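Local coordinates for protein putative acetyltransferase (Streptococcus mutans, PDB 3LD2) that binds coenzyme A and probably transfers an acyl group, as expected of a member of the GNAT acetyltransferase family, at residues M35-M40 with L84-K89; G94-S99 with A129-F134; L146-S151 with V182-Y187. All blocks are in the same frame, centred on the assembly; numbering follows the deposited sequence.

Interaction 1 of 3, residues M35-M40 with L84-K89; sequences MKISPM and LVAKIK
Ala86 is the low point of one face of this strand pair, and two larger side chains settle on its methyl. Met35, a selenomethionine, brings SE to 4.0 Å from Ala86 CB. Ile37 covers the same methyl with its CG1 branch. The Met35 chain bends at chi2 (-96°), and this turns SE back over Ala86 while CG rests on Ile88 CG1 at 3.8 Å. The CG2 branch of Ile37 points the other way, to a looser contact with Leu84 CB. The other face carries Ser38, Val85 and Lys87. There Val85 is the bump, and its CG2 meets Met40 CG at 4.1 Å just past the end of strand 35-39. Lys87 NZ forms salt bridges with Asp44 and Asp90. Two pairs of backbone bonds fix the register. Lys36 and Lys87 bond both ways, with Lys87 N 2.9 Å from Lys36 O. Ser38 and Val85 do the same. Helix 126-138 packs on Ile37, while helix 45-55 covers Met40 and Val85. The pair is an antiparallel edge of the mixed GNAT sheet, with strand 35-39, the first, at the outer edge of the sheet within this chain.

Interaction 2 of 3, residues G94-S99 with A129-F134; sequences GVLDYS and ALVQIF
Leu96, Phe134 and Leu130 lose the most surface here, and Leu96 lies between the other two. Its CB meets Leu130 CG at 4.0 Å. Its two methyls reach along the helix to Phe134: CD1 is 4.0 Å from Phe134 CB, and CD2 is equally near Phe134 CD1. CD1 also touches Val131. The Leu96 side chain extends with CG opposite the backbone N (chi1 -178°), which carries both methyls up to the helix. It crosses the Phe134 side chain at about a right angle.

Phe134 spends its other contacts on Tyr98. The two rings form an offset edge-to-face pair, with the Phe134 edge turned to the Tyr98 face. Their centroids are 5.1 Å apart and their planes lie at 60°. Phe134 CD1 sits over the tyrosine face, 3.5 Å from Tyr98 CD2, while CE1 reaches down to Tyr98 CB. Phe113 of strand 110-117 also meets the Phe134 ring, and His82 meets that of Tyr98.

Leu130 closes the other end. Its CD2 lies over the peptide between Gly94 and Val95, 4.1 Å from Val95 N. Gly94 has no side chain, and this allows the methyl to come down on the backbone. Leu130 also touches Ala86 and Ile115, so it spans three neighbouring strands.

No hydrogen bond links the two segments; the contact is apolar and aromatic. The helix axis runs 8.9 Å from the strand axis, at 30° to it. This is alpha/beta packing of a helix on the central sheet of the GNAT fold. Helix 126-138 follows the CoA-binding residues Arg123 and Gly125, and its first turn includes two more, Gly127 and Arg128, as expected of the family's pyrophosphate-binding loop and helix.

Interaction 3 of 3, residues L146-S151 with V182-Y187; sequences LIHVLS and VDDLIY
An antiparallel strand pair in the C-terminal half of the GNAT sheet carries a histidine-carboxylate hydrogen bond on one face. His148 ND1 donates to Asp184 OD2 at 2.6 Å. The bond is nearly straight, 162° at the hydrogen. The oxygen lies in the imidazole plane and is met on its syn side. The ring and carboxylate planes are 22° apart, so the groups are almost coplanar. The Asp184 side chain runs out trans from its N (chi1 -171°), which carries the carboxylate across to the histidine. The bond would tend to fix the rotation of the ring. Ile186 lies alongside, with CG1 over one ring face in a CH-pi contact, 4.2 Å from the ring centroid. Ile186 CG2 packs on Leu146 CG.

The other face is mostly apolar. Val149 CG2 meets Tyr187 CD2 at 3.6 Å, and Ile147 CG1 lies against Tyr187 CB. Ile147 pairs with Tyr187 and Val149 with Leu185 through backbone bonds in both directions. At the end of the pair Ser151 continues the grip: its N donates to Asp183 O, while its OG accepts from Asp183 N at 2.9 Å. The Asp183 carboxylate turns elsewhere, to Lys173 N and a salt bridge with Arg170.

Helix 154-162 packs on Ile147, Val149 and Tyr187, and bound coenzyme A lies about 5 Å from the Val149 side chain. Strand 110-117 flanks 144-150, and strand 166-177 flanks 180-190.

In the fold
All three contacts reach the same mixed sheet. Interaction 2 is the buried one, close to the chain's centre, and joins helix to sheet by side chains without a hydrogen bond. Interactions 1 and 3 are partly buried strand pairs on opposite sides of that centre, about 27 Å apart between centres, and backbone bonds hold both. Interaction 3 adds a side-chain bond, histidine to carboxylate, across the strands; across interaction 1 the side chains meet by apolar contacts. Interactions 1 and 2 touch: strands 82-88 and 92-100 are neighbours, and Ile133 of the helix packs on Ile37 and Leu84. Interaction 3 touches neither, but strand 144-150 follows helix 126-138 in the chain.

Interaction 1 of 3, residues M35-M40 with L84-K89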
HETATM    1  N   MSE A  35      13.081  -1.061 -15.528  1.00 34.51           N
HETATM    2  CA  MSE A  35      11.874  -0.923 -14.747  1.00 31.82           C
HETATM    3  C   MSE A  35      11.252   0.471 -14.906  1.00 28.72           C
HETATM    4  O   MSE A  35      11.938   1.487 -14.794  1.00 25.91           O
HETATM    5  CB  MSE A  35      12.213  -1.214 -13.284  1.00 29.79           C
HETATM    6  CG  MSE A  35      11.014  -1.566 -12.422  1.00 27.72           C
HETATM    7 SE   MSE A  35      10.320  -0.011 -11.466  0.80 47.15          SE
HETATM    8  CE  MSE A  35      11.898   0.455 -10.386  1.00 22.73           C
ATOM      9  N   LYS A  36       9.949   0.524 -15.168  1.00 25.25           N
ATOM     10  CA  LYS A  36       9.289   1.820 -15.260  1.00 23.17           C
ATOM     11  C   LYS A  36       8.021   1.903 -14.413  1.00 21.70           C
ATOM     12  O   LYS A  36       7.264   0.930 -14.269  1.00 20.51           O
ATOM     13  CB  LYS A  36       8.992   2.193 -16.721  1.00 27.12           C
ATOM     14  CG  LYS A  36      10.232   2.397 -17.597  1.00 31.24           C
ATOM     15  CD  LYS A  36       9.864   2.920 -18.994  1.00 28.96           C
ATOM     16  CE  LYS A  36      10.932   2.575 -20.026  1.00 30.00           C
ATOM     17  NZ  LYS A  36      12.282   2.947 -19.563  1.00 28.78           N
ATOM     18  N   ILE A  37       7.803   3.080 -13.846  1.00 22.11           N
ATOM     19  CA  ILE A  37       6.588   3.350 -13.092  1.00 21.81           C
ATOM     20  C   ILE A  37       5.681   4.273 -13.883  1.00 18.70           C
ATOM     21  O   ILE A  37       6.132   5.237 -14.516  1.00 18.24           O
ATOM     22  CB  ILE A  37       6.890   3.965 -11.720  1.00 21.73           C
ATOM     23  CG1 ILE A  37       7.459   2.892 -10.792  1.00 18.28           C
ATOM     24  CG2 ILE A  37       5.628   4.551 -11.122  1.00 16.14           C
ATOM     25  CD1 ILE A  37       8.568   3.415  -9.928  1.00 16.07           C
ATOM     26  N   SER A  38       4.394   3.968 -13.835  1.00 17.20           N
ATOM     27  CA  SER A  38       3.431   4.651 -14.667  1.00 15.36           C
ATOM     28  C   SER A  38       2.040   4.574 -14.035  1.00 18.91           C
ATOM     29  O   SER A  38       1.807   3.759 -13.130  1.00 17.68           O
ATOM     30  CB  SER A  38       3.426   3.995 -16.044  1.00 14.82           C
ATOM     31  OG  SER A  38       2.842   2.706 -15.978  1.00 18.64           O
ATOM     32  N   PRO A  39       1.114   5.436 -14.500  1.00 17.18           N
ATOM     33  CA  PRO A  39      -0.281   5.427 -14.038  1.00 12.45           C
ATOM     34  C   PRO A  39      -0.953   4.112 -14.409  1.00 13.48           C
ATOM     35  O   PRO A  39      -0.712   3.593 -15.490  1.00 17.53           O
ATOM     36  CB  PRO A  39      -0.923   6.564 -14.842  1.00 11.96           C
ATOM     37  CG  PRO A  39       0.210   7.395 -15.341  1.00 12.51           C
ATOM     38  CD  PRO A  39       1.402   6.530 -15.447  1.00 11.50           C
HETATM   39  N   MSE A  40      -1.797   3.574 -13.549  1.00 14.04           N
HETATM   40  CA  MSE A  40      -2.476   2.322 -13.874  1.00 13.90           C
HETATM   41  C   MSE A  40      -3.531   2.512 -14.977  1.00 16.94           C
HETATM   42  O   MSE A  40      -4.308   3.468 -14.953  1.00 13.32           O
HETATM   43  CB  MSE A  40      -3.117   1.714 -12.622  1.00 12.56           C
HETATM   44  CG  MSE A  40      -3.733   0.346 -12.868  1.00 17.55           C
HETATM   45 SE   MSE A  40      -4.884  -0.370 -11.413  0.80 27.50          SE
HETATM   46  CE  MSE A  40      -6.503   0.740 -11.606  1.00 14.43           C
ATOM     47  N   LEU A  84      -0.425   3.730  -8.804  1.00 18.08           N
ATOM     48  CA  LEU A  84       0.853   3.675  -9.500  1.00 13.71           C
ATOM     49  C   LEU A  84       1.190   2.210  -9.735  1.00 16.63           C
ATOM     50  O   LEU A  84       0.977   1.350  -8.858  1.00 16.56           O
ATOM     51  CB  LEU A  84       1.948   4.342  -8.683  1.00 11.59           C
ATOM     52  CG  LEU A  84       1.680   5.819  -8.387  1.00 17.20           C
ATOM     53  CD1 LEU A  84       2.757   6.380  -7.482  1.00 13.88           C
ATOM     54  CD2 LEU A  84       1.603   6.621  -9.678  1.00 15.11           C
ATOM     55  N   VAL A  85       1.714   1.920 -10.914  1.00 13.30           N
ATOM     56  CA  VAL A  85       2.047   0.553 -11.256  1.00 13.29           C
ATOM     57  C   VAL A  85       3.507   0.446 -11.733  1.00 15.09           C
ATOM     58  O   VAL A  85       4.062   1.380 -12.314  1.00 18.14           O
ATOM     59  CB  VAL A  85       1.021   0.024 -12.275  1.00 17.25           C
ATOM     60  CG1 VAL A  85       1.687  -0.715 -13.396  1.00 20.98           C
ATOM     61  CG2 VAL A  85      -0.019  -0.844 -11.587  1.00 13.20           C
ATOM     62  N   ALA A  86       4.169  -0.657 -11.426  1.00 16.89           N
ATOM     63  CA  ALA A  86       5.528  -0.839 -11.935  1.00 19.88           C
ATOM     64  C   ALA A  86       5.561  -2.007 -12.905  1.00 17.55           C
ATOM     65  O   ALA A  86       4.944  -3.041 -12.672  1.00 18.92           O
ATOM     66  CB  ALA A  86       6.524  -1.014 -10.808  1.00 13.95           C
ATOM     67  N   LYS A  87       6.246  -1.825 -14.022  1.00 20.01           N
ATOM     68  CA  LYS A  87       6.277  -2.861 -15.049  1.00 22.93           C
ATOM     69  C   LYS A  87       7.705  -3.180 -15.426  1.00 24.77           C
ATOM     70  O   LYS A  87       8.594  -2.308 -15.396  1.00 26.14           O
ATOM     71  CB  LYS A  87       5.510  -2.439 -16.310  1.00 21.94           C
ATOM     72  CG  LYS A  87       4.015  -2.186 -16.146  1.00 25.55           C
ATOM     73  CD  LYS A  87       3.370  -1.942 -17.519  1.00 31.79           C
ATOM     74  CE  LYS A  87       2.066  -1.159 -17.434  1.00 29.38           C
ATOM     75  NZ  LYS A  87       1.015  -1.631 -18.401  1.00 22.79           N
ATOM     76  N   ILE A  88       7.911  -4.440 -15.785  1.00 28.27           N
ATOM     77  CA  ILE A  88       9.173  -4.911 -16.343  1.00 32.48           C
ATOM     78  C   ILE A  88       8.822  -5.712 -17.600  1.00 34.22           C
ATOM     79  O   ILE A  88       8.334  -6.833 -17.496  1.00 38.40           O
ATOM     80  CB  ILE A  88       9.944  -5.779 -15.326  1.00 29.56           C
ATOM     81  CG1 ILE A  88      10.356  -4.939 -14.126  1.00 28.34           C
ATOM     82  CG2 ILE A  88      11.203  -6.348 -15.945  1.00 37.27           C
ATOM     83  CD1 ILE A  88      11.236  -5.676 -13.134  1.00 25.51           C
ATOM     84  N   LYS A  89       9.041  -5.113 -18.772  1.00 37.22           N
ATOM     85  CA  LYS A  89       8.524  -5.622 -20.052  1.00 40.34           C
ATOM     86  C   LYS A  89       6.984  -5.504 -20.193  1.00 42.02           C
ATOM     87  O   LYS A  89       6.311  -6.439 -20.634  1.00 44.48           O
ATOM     88  CB  LYS A  89       8.989  -7.062 -20.312  1.00 42.07           C
ATOM     89  CG  LYS A  89       8.008  -8.133 -19.847  1.00 42.21           C
ATOM     90  CD  LYS A  89       8.517  -9.530 -20.112  1.00 51.71           C
ATOM     91  CE  LYS A  89       9.939  -9.695 -19.594  1.00 55.47           C
ATOM     92  NZ  LYS A  89      10.520 -11.009 -20.010  1.00 57.65           N
TER

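Interaction 2 of 3, residues G94-S99 with A129-F134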
ATOM      1  N   GLY A  94       4.546  -4.561  -9.647  1.00 16.36           N
ATOM      2  CA  GLY A  94       4.295  -3.823  -8.425  1.00 15.20           C
ATOM      3  C   GLY A  94       3.106  -2.882  -8.556  1.00 16.92           C
ATOM      4  O   GLY A  94       2.787  -2.410  -9.657  1.00 17.13           O
ATOM      5  N   VAL A  95       2.436  -2.609  -7.440  1.00 13.86           N
ATOM      6  CA  VAL A  95       1.320  -1.672  -7.455  1.00 14.56           C
ATOM      7  C   VAL A  95       1.173  -0.898  -6.138  1.00 16.02           C
ATOM      8  O   VAL A  95       1.340  -1.454  -5.048  1.00 15.97           O
ATOM      9  CB  VAL A  95      -0.007  -2.369  -7.825  1.00 15.13           C
ATOM     10  CG1 VAL A  95      -0.315  -3.502  -6.845  1.00 11.31           C
ATOM     11  CG2 VAL A  95      -1.142  -1.345  -7.884  1.00 12.24           C
ATOM     12  N   LEU A  96       0.880   0.395  -6.253  1.00 14.31           N
ATOM     13  CA  LEU A  96       0.649   1.239  -5.101  1.00 12.00           C
ATOM     14  C   LEU A  96      -0.604   2.074  -5.350  1.00 17.90           C
ATOM     15  O   LEU A  96      -0.671   2.829  -6.330  1.00 15.70           O
ATOM     16  CB  LEU A  96       1.857   2.140  -4.820  1.00 11.57           C
ATOM     17  CG  LEU A  96       1.722   3.040  -3.564  1.00 14.47           C
ATOM     18  CD1 LEU A  96       3.058   3.470  -2.961  1.00 10.81           C
ATOM     19  CD2 LEU A  96       0.846   4.285  -3.813  1.00 15.01           C
ATOM     20  N   ASP A  97      -1.602   1.924  -4.481  1.00 18.06           N
ATOM     21  CA  ASP A  97      -2.794   2.767  -4.537  1.00 16.23           C
ATOM     22  C   ASP A  97      -2.829   3.690  -3.327  1.00 16.85           C
ATOM     23  O   ASP A  97      -2.390   3.315  -2.240  1.00 16.81           O
ATOM     24  CB  ASP A  97      -4.058   1.930  -4.565  1.00 16.22           C
ATOM     25  CG  ASP A  97      -4.335   1.260  -3.241  1.00 18.90           C
ATOM     26  OD1 ASP A  97      -3.516   0.417  -2.837  1.00 23.15           O
ATOM     27  OD2 ASP A  97      -5.366   1.563  -2.602  1.00 24.45           O
ATOM     28  N   TYR A  98      -3.327   4.905  -3.521  1.00 16.38           N
ATOM     29  CA  TYR A  98      -3.420   5.866  -2.424  1.00 15.42           C
ATOM     30  C   TYR A  98      -4.685   6.677  -2.478  1.00 13.32           C
ATOM     31  O   TYR A  98      -5.323   6.799  -3.516  1.00 16.33           O
ATOM     32  CB  TYR A  98      -2.195   6.783  -2.357  1.00 14.18           C
ATOM     33  CG  TYR A  98      -1.986   7.696  -3.536  1.00 14.98           C
ATOM     34  CD1 TYR A  98      -2.523   8.977  -3.542  1.00 17.33           C
ATOM     35  CD2 TYR A  98      -1.226   7.293  -4.634  1.00 14.35           C
ATOM     36  CE1 TYR A  98      -2.325   9.840  -4.610  1.00 15.72           C
ATOM     37  CE2 TYR A  98      -1.019   8.141  -5.718  1.00 14.13           C
ATOM     38  CZ  TYR A  98      -1.583   9.419  -5.707  1.00 19.70           C
ATOM     39  OH  TYR A  98      -1.398  10.297  -6.768  1.00 18.08           O
ATOM     40  N   SER A  99      -5.047   7.232  -1.343  1.00 15.35           N
ATOM     41  CA  SER A  99      -6.286   7.979  -1.240  1.00 14.47           C
ATOM     42  C   SER A  99      -6.312   8.748   0.082  1.00 15.28           C
ATOM     43  O   SER A  99      -5.554   8.424   1.010  1.00 12.76           O
ATOM     44  CB  SER A  99      -7.444   7.002  -1.267  1.00 13.27           C
ATOM     45  OG  SER A  99      -7.514   6.360  -0.007  1.00 15.58           O
ATOM     46  N   ALA A 129      10.905   2.693  -5.109  1.00 16.16           N
ATOM     47  CA  ALA A 129      10.669   3.583  -6.230  1.00 13.78           C
ATOM     48  C   ALA A 129       9.189   3.964  -6.307  1.00 13.84           C
ATOM     49  O   ALA A 129       8.834   5.099  -6.645  1.00 12.02           O
ATOM     50  CB  ALA A 129      11.136   2.922  -7.541  1.00 12.02           C
ATOM     51  N   LEU A 130       8.327   3.012  -6.001  1.00 11.27           N
ATOM     52  CA  LEU A 130       6.908   3.312  -5.933  1.00 13.27           C
ATOM     53  C   LEU A 130       6.663   4.389  -4.859  1.00 14.50           C
ATOM     54  O   LEU A 130       6.093   5.455  -5.125  1.00 11.81           O
ATOM     55  CB  LEU A 130       6.117   2.043  -5.620  1.00 11.66           C
ATOM     56  CG  LEU A 130       5.299   1.247  -6.661  1.00 16.11           C
ATOM     57  CD1 LEU A 130       5.250   1.797  -8.092  1.00 10.46           C
ATOM     58  CD2 LEU A 130       5.678  -0.247  -6.642  1.00 12.71           C
ATOM     59  N   VAL A 131       7.130   4.107  -3.646  1.00 15.95           N
ATOM     60  CA  VAL A 131       6.908   4.979  -2.500  1.00 13.84           C
ATOM     61  C   VAL A 131       7.413   6.363  -2.819  1.00 13.11           C
ATOM     62  O   VAL A 131       6.807   7.369  -2.447  1.00 12.35           O
ATOM     63  CB  VAL A 131       7.580   4.401  -1.225  1.00 13.72           C
ATOM     64  CG1 VAL A 131       7.763   5.464  -0.153  1.00 11.83           C
ATOM     65  CG2 VAL A 131       6.763   3.221  -0.708  1.00  9.85           C
ATOM     66  N   GLN A 132       8.513   6.407  -3.550  1.00 14.25           N
ATOM     67  CA  GLN A 132       9.158   7.671  -3.839  1.00 14.74           C
ATOM     68  C   GLN A 132       8.350   8.539  -4.803  1.00 16.38           C
ATOM     69  O   GLN A 132       8.266   9.754  -4.631  1.00 13.49           O
ATOM     70  CB  GLN A 132      10.539   7.438  -4.405  1.00 11.98           C
ATOM     71  CG  GLN A 132      11.589   8.199  -3.684  1.00 20.44           C
ATOM     72  CD  GLN A 132      11.725   7.752  -2.230  1.00 26.23           C
ATOM     73  OE1 GLN A 132      11.823   6.553  -1.949  1.00 28.65           O
ATOM     74  NE2 GLN A 132      11.740   8.715  -1.301  1.00 20.76           N
ATOM     75  N   ILE A 133       7.758   7.950  -5.835  1.00 15.20           N
ATOM     76  CA  ILE A 133       7.005   8.839  -6.683  1.00 15.07           C
ATOM     77  C   ILE A 133       5.699   9.198  -5.992  1.00 14.05           C
ATOM     78  O   ILE A 133       5.278  10.357  -6.029  1.00 16.80           O
ATOM     79  CB  ILE A 133       6.932   8.445  -8.216  1.00 16.16           C
ATOM     80  CG1 ILE A 133       5.680   7.671  -8.552  1.00 13.40           C
ATOM     81  CG2 ILE A 133       8.212   7.718  -8.687  1.00  9.48           C
ATOM     82  CD1 ILE A 133       5.943   6.194  -8.472  1.00 21.65           C
ATOM     83  N   PHE A 134       5.095   8.237  -5.302  1.00 13.08           N
ATOM     84  CA  PHE A 134       3.930   8.543  -4.470  1.00 12.96           C
ATOM     85  C   PHE A 134       4.189   9.783  -3.607  1.00 14.56           C
ATOM     86  O   PHE A 134       3.420  10.738  -3.634  1.00 16.11           O
ATOM     87  CB  PHE A 134       3.556   7.350  -3.582  1.00 12.56           C
ATOM     88  CG  PHE A 134       2.742   7.721  -2.355  1.00 13.20           C
ATOM     89  CD1 PHE A 134       1.389   8.052  -2.463  1.00 14.69           C
ATOM     90  CD2 PHE A 134       3.324   7.714  -1.091  1.00 12.74           C
ATOM     91  CE1 PHE A 134       0.626   8.396  -1.334  1.00 13.07           C
ATOM     92  CE2 PHE A 134       2.572   8.045   0.053  1.00 14.27           C
ATOM     93  CZ  PHE A 134       1.217   8.387  -0.069  1.00 13.18           C
TER

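Interaction 3 of 3, residues L146-S151 with V182-Y187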
ATOM      1  N   LEU A 146      -0.281   8.404   6.732  1.00 11.89           N
ATOM      2  CA  LEU A 146      -0.482   7.490   7.814  1.00 14.76           C
ATOM      3  C   LEU A 146      -0.935   6.095   7.319  1.00 14.57           C
ATOM      4  O   LEU A 146      -1.863   5.982   6.509  1.00 12.12           O
ATOM      5  CB  LEU A 146      -1.463   8.114   8.806  1.00 12.23           C
ATOM      6  CG  LEU A 146      -1.644   7.417  10.140  1.00 14.75           C
ATOM      7  CD1 LEU A 146      -1.824   8.409  11.246  1.00 18.24           C
ATOM      8  CD2 LEU A 146      -2.852   6.510  10.035  1.00 19.10           C
ATOM      9  N   ILE A 147      -0.264   5.048   7.817  1.00 12.37           N
ATOM     10  CA  ILE A 147      -0.606   3.659   7.484  1.00 12.89           C
ATOM     11  C   ILE A 147      -0.653   2.722   8.688  1.00 13.65           C
ATOM     12  O   ILE A 147      -0.043   2.973   9.732  1.00 14.64           O
ATOM     13  CB  ILE A 147       0.389   3.054   6.488  1.00 13.63           C
ATOM     14  CG1 ILE A 147       1.811   3.230   7.016  1.00 12.04           C
ATOM     15  CG2 ILE A 147       0.216   3.688   5.089  1.00 14.14           C
ATOM     16  CD1 ILE A 147       2.880   2.791   6.052  1.00 13.79           C
ATOM     17  N   HIS A 148      -1.383   1.633   8.514  1.00 13.66           N
ATOM     18  CA  HIS A 148      -1.498   0.572   9.501  1.00 14.74           C
ATOM     19  C   HIS A 148      -0.717  -0.647   9.024  1.00 16.81           C
ATOM     20  O   HIS A 148      -0.917  -1.099   7.898  1.00 19.12           O
ATOM     21  CB  HIS A 148      -2.953   0.169   9.644  1.00 12.81           C
ATOM     22  CG  HIS A 148      -3.796   1.191  10.330  1.00 18.64           C
ATOM     23  ND1 HIS A 148      -4.251   1.032  11.620  1.00 19.32           N
ATOM     24  CD2 HIS A 148      -4.266   2.389   9.909  1.00 19.69           C
ATOM     25  CE1 HIS A 148      -4.974   2.083  11.960  1.00 21.08           C
ATOM     26  NE2 HIS A 148      -4.999   2.922  10.940  1.00 21.58           N
ATOM     27  N   VAL A 149       0.168  -1.176   9.868  1.00 14.16           N
ATOM     28  CA  VAL A 149       0.971  -2.343   9.520  1.00 10.05           C
ATOM     29  C   VAL A 149       0.780  -3.411  10.603  1.00 11.88           C
ATOM     30  O   VAL A 149       0.992  -3.145  11.783  1.00 12.04           O
ATOM     31  CB  VAL A 149       2.472  -1.972   9.392  1.00 13.67           C
ATOM     32  CG1 VAL A 149       3.266  -3.102   8.745  1.00 14.32           C
ATOM     33  CG2 VAL A 149       2.662  -0.698   8.592  1.00 13.63           C
ATOM     34  N   LEU A 150       0.344  -4.606  10.212  1.00 13.35           N
ATOM     35  CA  LEU A 150       0.322  -5.757  11.117  1.00 12.03           C
ATOM     36  C   LEU A 150       1.726  -6.017  11.632  1.00 12.16           C
ATOM     37  O   LEU A 150       2.671  -5.959  10.851  1.00  9.94           O
ATOM     38  CB  LEU A 150      -0.133  -7.002  10.386  1.00 11.06           C
ATOM     39  CG  LEU A 150      -1.609  -7.079  10.054  1.00 12.77           C
ATOM     40  CD1 LEU A 150      -1.954  -8.520   9.679  1.00 10.92           C
ATOM     41  CD2 LEU A 150      -2.439  -6.590  11.249  1.00 11.24           C
ATOM     42  N   SER A 151       1.862  -6.283  12.939  1.00 11.34           N
ATOM     43  CA  SER A 151       3.174  -6.556  13.535  1.00 10.98           C
ATOM     44  C   SER A 151       3.816  -7.853  13.001  1.00 12.20           C
ATOM     45  O   SER A 151       5.001  -8.083  13.172  1.00 11.06           O
ATOM     46  CB  SER A 151       3.120  -6.520  15.076  1.00 11.64           C
ATOM     47  OG  SER A 151       2.281  -7.517  15.624  1.00 10.60           O
ATOM     48  N   VAL A 182      -2.031 -10.394  17.073  1.00 18.13           N
ATOM     49  CA  VAL A 182      -1.181  -9.504  16.298  1.00 17.06           C
ATOM     50  C   VAL A 182      -1.462  -8.065  16.681  1.00 13.69           C
ATOM     51  O   VAL A 182      -2.606  -7.712  16.959  1.00 13.89           O
ATOM     52  CB  VAL A 182      -1.382  -9.754  14.793  1.00 14.90           C
ATOM     53  CG1 VAL A 182      -0.390  -8.937  13.973  1.00 13.35           C
ATOM     54  CG2 VAL A 182      -1.222 -11.243  14.521  1.00 11.84           C
ATOM     55  N   ASP A 183      -0.412  -7.260  16.752  1.00 12.75           N
ATOM     56  CA  ASP A 183      -0.562  -5.829  16.991  1.00 15.14           C
ATOM     57  C   ASP A 183      -0.714  -5.035  15.694  1.00 15.01           C
ATOM     58  O   ASP A 183      -0.317  -5.473  14.607  1.00 13.87           O
ATOM     59  CB  ASP A 183       0.650  -5.277  17.735  1.00 17.15           C
ATOM     60  CG  ASP A 183       0.785  -5.828  19.155  1.00 18.10           C
ATOM     61  OD1 ASP A 183      -0.216  -6.286  19.753  1.00 15.13           O
ATOM     62  OD2 ASP A 183       1.916  -5.772  19.669  1.00 20.00           O
ATOM     63  N   ASP A 184      -1.270  -3.845  15.825  1.00 14.01           N
ATOM     64  CA  ASP A 184      -1.410  -2.938  14.709  1.00 10.43           C
ATOM     65  C   ASP A 184      -0.424  -1.801  14.908  1.00 12.40           C
ATOM     66  O   ASP A 184      -0.538  -1.028  15.862  1.00 15.47           O
ATOM     67  CB  ASP A 184      -2.837  -2.409  14.675  1.00 15.64           C
ATOM     68  CG  ASP A 184      -3.144  -1.624  13.421  1.00 20.83           C
ATOM     69  OD1 ASP A 184      -2.412  -1.778  12.415  1.00 18.51           O
ATOM     70  OD2 ASP A 184      -4.138  -0.861  13.450  1.00 24.94           O
ATOM     71  N   LEU A 185       0.565  -1.703  14.030  1.00 10.71           N
ATOM     72  CA  LEU A 185       1.542  -0.635  14.137  1.00 12.20           C
ATOM     73  C   LEU A 185       1.204   0.458  13.156  1.00 14.21           C
ATOM     74  O   LEU A 185       0.987   0.202  11.972  1.00 13.68           O
ATOM     75  CB  LEU A 185       2.947  -1.149  13.874  1.00 13.64           C
ATOM     76  CG  LEU A 185       3.352  -2.385  14.662  1.00 12.02           C
ATOM     77  CD1 LEU A 185       4.770  -2.783  14.266  1.00  9.22           C
ATOM     78  CD2 LEU A 185       3.211  -2.097  16.142  1.00 11.05           C
ATOM     79  N   ILE A 186       1.145   1.681  13.667  1.00 15.81           N
ATOM     80  CA  ILE A 186       0.679   2.802  12.887  1.00 14.40           C
ATOM     81  C   ILE A 186       1.874   3.635  12.552  1.00 13.83           C
ATOM     82  O   ILE A 186       2.513   4.171  13.456  1.00 14.29           O
ATOM     83  CB  ILE A 186      -0.353   3.621  13.671  1.00 14.33           C
ATOM     84  CG1 ILE A 186      -1.574   2.747  13.920  1.00 13.35           C
ATOM     85  CG2 ILE A 186      -0.747   4.891  12.894  1.00 12.89           C
ATOM     86  CD1 ILE A 186      -2.704   3.459  14.572  1.00 13.68           C
ATOM     87  N   TYR A 187       2.180   3.707  11.255  1.00 12.12           N
ATOM     88  CA  TYR A 187       3.331   4.453  10.759  1.00 12.27           C
ATOM     89  C   TYR A 187       2.928   5.752  10.082  1.00 13.82           C
ATOM     90  O   TYR A 187       1.907   5.832   9.399  1.00 15.71           O
ATOM     91  CB  TYR A 187       4.155   3.598   9.791  1.00 11.52           C
ATOM     92  CG  TYR A 187       5.069   2.611  10.480  1.00 11.76           C
ATOM     93  CD1 TYR A 187       6.390   2.934  10.762  1.00 12.09           C
ATOM     94  CD2 TYR A 187       4.606   1.360  10.867  1.00 14.64           C
ATOM     95  CE1 TYR A 187       7.217   2.044  11.404  1.00 13.09           C
ATOM     96  CE2 TYR A 187       5.435   0.450  11.508  1.00 10.88           C
ATOM     97  CZ  TYR A 187       6.727   0.800  11.777  1.00 13.98           C
ATOM     98  OH  TYR A 187       7.546  -0.106  12.397  1.00 21.27           O
TER